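Long-range contact in HAT1-interacting factor 1 (Saccharomyces cerevisiae, PDB 4NQ0), which chaperones histones H3 and H4 as a component of the nuclear histone acetyltransferase B complex and takes part in chromatin assembly and telomere silencing: residues 305-316 against 326-334. Numbering follows the deposited sequence.
Sequences FKHAKALLEKHM and QQARLAQIQ
Lys-309 runs along one margin of the seam between helices 305-316 and 326-334, and its successive atoms meet Ile-333, Leu-330 and then Gln-334. Its CB lies 4.0 Å from CG2 of Ile-333, and its CG is 4.1 Å from CD1 of Leu-330, the two side chains crossing at about a right angle. With CG anti to the backbone N (chi1 175°) and the chain extended beyond, CD and CE pass on to the amide of Gln-334. There NZ of Lys-309 donates to OE1 of Gln-334 at 2.8 Å, in the carbonyl plane on a lone pair, with a C=O...N angle of 145°. A lysine suits this margin: its methylenes cover apolar neighbours while its ammonium reaches a polar partner. The amide of Gln-334 is used at both ends, since NE2 makes a weak hydrogen bond to Asp-338.

Further in, the side chains interlock as knobs into holes. Leu-330 enters among Lys-309, Leu-312, Glu-313 and Met-316, its CD1 3.8 Å from CB of Leu-312; Ile-333 sits among Phe-305, Ala-308, Lys-309 and Leu-312, where small Ala-308 lets the branched chain approach the opposite helix. Leu-312 in turn fills a hole that includes Gln-326 and Arg-329, and also touches Ile-280 of helix 273-290.

Toward the other end, Gln-326 is bent at chi2, its amide plane nearly perpendicular to the His-315 ring, while Arg-329 NH1 donates a weak hydrogen bond to OE1 of Gln-326. Met-316 rests SD 3.6 Å from CB of Gln-326 and, with chi2 and chi3 both bent, its CE reaches CG and NE2 of Gln-327.

The segment axes run nearly antiparallel (155°) and come within 9.7 Å, a helix pair of the kind stacked in TPR-type alpha solenoids, largely within the region that interacts with the H2A-H2B dimer.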
loop_
_atom_site.group_PDB
_atom_site.type_symbol
_atom_site.label_atom_id
_atom_site.label_comp_id
_atom_site.label_asym_id
_atom_site.label_seq_id
_atom_site.Cartn_x
_atom_site.Cartn_y
_atom_site.Cartn_z
ATOM N N PHE A 305 15.752 8.918 -9.898
ATOM C CA PHE A 305 14.950 9.657 -10.864
ATOM C C PHE A 305 15.271 9.235 -12.305
ATOM O O PHE A 305 14.368 9.025 -13.109
ATOM C CB PHE A 305 15.156 11.171 -10.740
ATOM C CG PHE A 305 14.698 11.764 -9.437
ATOM C CD1 PHE A 305 13.655 11.216 -8.723
ATOM C CD2 PHE A 305 15.297 12.914 -8.951
ATOM C CE1 PHE A 305 13.242 11.764 -7.546
ATOM C CE2 PHE A 305 14.887 13.476 -7.767
ATOM C CZ PHE A 305 13.849 12.905 -7.058
ATOM N N LYS A 306 16.553 9.113 -12.629
ATOM C CA LYS A 306 16.951 8.765 -13.990
ATOM C C LYS A 306 16.551 7.342 -14.343
ATOM O O LYS A 306 16.209 7.049 -15.485
ATOM C CB LYS A 306 18.456 8.946 -14.170
ATOM C CG LYS A 306 18.860 10.405 -14.270
ATOM C CD LYS A 306 20.364 10.569 -14.127
ATOM C CE LYS A 306 20.778 12.023 -14.280
ATOM N NZ LYS A 306 22.190 12.232 -13.856
ATOM N N HIS A 307 16.616 6.457 -13.361
ATOM C CA HIS A 307 16.129 5.103 -13.536
ATOM C C HIS A 307 14.636 5.102 -13.903
ATOM O O HIS A 307 14.211 4.397 -14.807
ATOM C CB HIS A 307 16.372 4.305 -12.255
ATOM C CG HIS A 307 15.571 3.047 -12.166
ATOM N ND1 HIS A 307 15.957 1.875 -12.779
ATOM C CD2 HIS A 307 14.395 2.785 -11.548
ATOM C CE1 HIS A 307 15.054 0.940 -12.536
ATOM N NE2 HIS A 307 14.099 1.466 -11.787
ATOM N N ALA A 308 13.848 5.898 -13.188
ATOM C CA ALA A 308 12.412 5.932 -13.384
ATOM C C ALA A 308 12.076 6.593 -14.725
ATOM O O ALA A 308 11.199 6.121 -15.443
ATOM C CB ALA A 308 11.726 6.664 -12.212
ATOM N N LYS A 309 12.785 7.673 -15.053
ATOM C CA LYS A 309 12.657 8.333 -16.360
ATOM C C LYS A 309 12.882 7.360 -17.527
ATOM O O LYS A 309 12.082 7.306 -18.444
ATOM C CB LYS A 309 13.628 9.501 -16.454
ATOM C CG LYS A 309 13.687 10.194 -17.808
ATOM C CD LYS A 309 14.640 11.378 -17.758
ATOM C CE LYS A 309 14.828 11.996 -19.144
ATOM N NZ LYS A 309 15.727 13.163 -19.104
ATOM N N ALA A 310 13.950 6.574 -17.461
ATOM C CA ALA A 310 14.262 5.602 -18.506
ATOM C C ALA A 310 13.157 4.580 -18.641
ATOM O O ALA A 310 12.757 4.234 -19.747
ATOM C CB ALA A 310 15.586 4.899 -18.214
ATOM N N LEU A 311 12.669 4.099 -17.504
ATOM C CA LEU A 311 11.607 3.118 -17.488
ATOM C C LEU A 311 10.323 3.644 -18.137
ATOM O O LEU A 311 9.708 2.946 -18.940
ATOM C CB LEU A 311 11.321 2.690 -16.060
ATOM C CG LEU A 311 10.292 1.571 -15.955
ATOM C CD1 LEU A 311 10.782 0.326 -16.706
ATOM C CD2 LEU A 311 10.008 1.264 -14.495
ATOM N N LEU A 312 9.926 4.864 -17.770
ATOM C CA LEU A 312 8.711 5.483 -18.295
ATOM C C LEU A 312 8.859 5.847 -19.762
ATOM O O LEU A 312 7.900 5.716 -20.531
ATOM C CB LEU A 312 8.317 6.728 -17.493
ATOM C CG LEU A 312 7.338 6.474 -16.342
ATOM C CD1 LEU A 312 7.579 7.460 -15.200
ATOM C CD2 LEU A 312 5.898 6.566 -16.831
ATOM N N GLU A 313 10.050 6.313 -20.143
ATOM C CA GLU A 313 10.330 6.588 -21.547
ATOM C C GLU A 313 10.132 5.314 -22.360
ATOM O O GLU A 313 9.470 5.341 -23.385
ATOM C CB GLU A 313 11.740 7.150 -21.740
ATOM C CG GLU A 313 11.856 8.634 -21.386
ATOM C CD GLU A 313 13.283 9.162 -21.452
ATOM O OE1 GLU A 313 14.234 8.352 -21.437
ATOM O OE2 GLU A 313 13.457 10.398 -21.526
ATOM N N LYS A 314 10.672 4.196 -21.879
ATOM C CA LYS A 314 10.549 2.919 -22.582
ATOM C C LYS A 314 9.096 2.476 -22.696
ATOM O O LYS A 314 8.672 1.962 -23.731
ATOM C CB LYS A 314 11.355 1.835 -21.866
ATOM C CG LYS A 314 11.613 0.581 -22.702
ATOM C CD LYS A 314 11.837 -0.644 -21.820
ATOM N N HIS A 315 8.342 2.664 -21.618
ATOM C CA HIS A 315 6.921 2.344 -21.597
ATOM C C HIS A 315 6.129 3.162 -22.636
ATOM O O HIS A 315 5.206 2.647 -23.277
ATOM C CB HIS A 315 6.363 2.579 -20.187
ATOM C CG HIS A 315 4.945 2.149 -20.016
ATOM N ND1 HIS A 315 4.528 0.859 -20.255
ATOM C CD2 HIS A 315 3.845 2.835 -19.625
ATOM C CE1 HIS A 315 3.230 0.769 -20.028
ATOM N NE2 HIS A 315 2.792 1.953 -19.640
ATOM N N MET A 316 6.506 4.429 -22.794
ATOM C CA MET A 316 5.839 5.335 -23.717
ATOM C C MET A 316 5.996 4.915 -25.177
ATOM O O MET A 316 5.103 5.166 -25.997
ATOM C CB MET A 316 6.343 6.771 -23.514
ATOM C CG MET A 316 5.698 7.484 -22.310
ATOM S SD MET A 316 3.895 7.554 -22.471
ATOM C CE MET A 316 3.702 8.382 -24.062
ATOM N N GLN A 326 0.943 9.000 -18.249
ATOM C CA GLN A 326 2.347 8.614 -18.261
ATOM C C GLN A 326 3.222 9.796 -18.697
ATOM O O GLN A 326 4.315 9.981 -18.172
ATOM C CB GLN A 326 2.578 7.406 -19.174
ATOM C CG GLN A 326 1.706 6.174 -18.878
ATOM C CD GLN A 326 1.932 5.580 -17.502
ATOM O OE1 GLN A 326 2.796 6.027 -16.744
ATOM N NE2 GLN A 326 1.152 4.554 -17.173
ATOM N N GLN A 327 2.730 10.597 -19.638
ATOM C CA GLN A 327 3.424 11.823 -20.045
ATOM C C GLN A 327 3.520 12.808 -18.881
ATOM O O GLN A 327 4.568 13.412 -18.671
ATOM C CB GLN A 327 2.732 12.487 -21.247
ATOM C CG GLN A 327 3.199 11.963 -22.623
ATOM C CD GLN A 327 2.266 12.349 -23.778
ATOM O OE1 GLN A 327 1.267 13.057 -23.586
ATOM N NE2 GLN A 327 2.590 11.878 -24.981
ATOM N N ALA A 328 2.429 12.964 -18.132
ATOM C CA ALA A 328 2.413 13.809 -16.935
ATOM C C ALA A 328 3.454 13.332 -15.911
ATOM O O ALA A 328 4.265 14.123 -15.439
ATOM C CB ALA A 328 1.017 13.837 -16.310
ATOM N N ARG A 329 3.454 12.036 -15.607
ATOM C CA ARG A 329 4.443 11.455 -14.678
ATOM C C ARG A 329 5.880 11.726 -15.116
ATOM O O ARG A 329 6.741 12.118 -14.312
ATOM C CB ARG A 329 4.238 9.948 -14.541
ATOM C CG ARG A 329 2.990 9.550 -13.766
ATOM C CD ARG A 329 2.790 8.044 -13.833
ATOM N NE ARG A 329 1.639 7.592 -13.055
ATOM C CZ ARG A 329 1.130 6.361 -13.099
ATOM N NH1 ARG A 329 1.659 5.426 -13.886
ATOM N NH2 ARG A 329 0.079 6.057 -12.349
ATOM N N LEU A 330 6.125 11.525 -16.405
ATOM C CA LEU A 330 7.443 11.708 -16.990
ATOM C C LEU A 330 7.895 13.168 -16.860
ATOM O O LEU A 330 9.038 13.440 -16.475
ATOM C CB LEU A 330 7.396 11.274 -18.454
ATOM C CG LEU A 330 8.688 11.027 -19.222
ATOM C CD1 LEU A 330 9.682 10.136 -18.447
ATOM C CD2 LEU A 330 8.306 10.398 -20.572
ATOM N N ALA A 331 6.987 14.092 -17.167
ATOM C CA ALA A 331 7.227 15.523 -16.984
ATOM C C ALA A 331 7.576 15.874 -15.534
ATOM O O ALA A 331 8.484 16.664 -15.285
ATOM C CB ALA A 331 6.006 16.324 -17.427
ATOM N N GLN A 332 6.853 15.283 -14.587
ATOM C CA GLN A 332 7.127 15.504 -13.168
ATOM C C GLN A 332 8.504 14.976 -12.764
ATOM O O GLN A 332 9.223 15.613 -11.996
ATOM C CB GLN A 332 6.061 14.832 -12.302
ATOM C CG GLN A 332 6.269 15.040 -10.811
ATOM C CD GLN A 332 6.112 16.499 -10.407
ATOM O OE1 GLN A 332 7.081 17.167 -10.025
ATOM N NE2 GLN A 332 4.889 17.003 -10.505
ATOM N N ILE A 333 8.862 13.806 -13.270
ATOM C CA ILE A 333 10.175 13.226 -12.975
ATOM C C ILE A 333 11.278 14.144 -13.478
ATOM O O ILE A 333 12.286 14.312 -12.809
ATOM C CB ILE A 333 10.314 11.808 -13.548
ATOM C CG1 ILE A 333 9.386 10.850 -12.795
ATOM C CG2 ILE A 333 11.727 11.279 -13.404
ATOM C CD1 ILE A 333 9.010 9.624 -13.600
ATOM N N GLN A 334 11.066 14.777 -14.630
ATOM C CA GLN A 334 12.036 15.726 -15.145
ATOM C C GLN A 334 12.124 16.956 -14.228
ATOM O O GLN A 334 13.214 17.482 -13.995
ATOM C CB GLN A 334 11.690 16.150 -16.576
ATOM C CG GLN A 334 12.789 16.978 -17.249
ATOM C CD GLN A 334 14.095 16.215 -17.398
ATOM O OE1 GLN A 334 14.111 15.091 -17.904
ATOM N NE2 GLN A 334 15.202 16.826 -16.963
#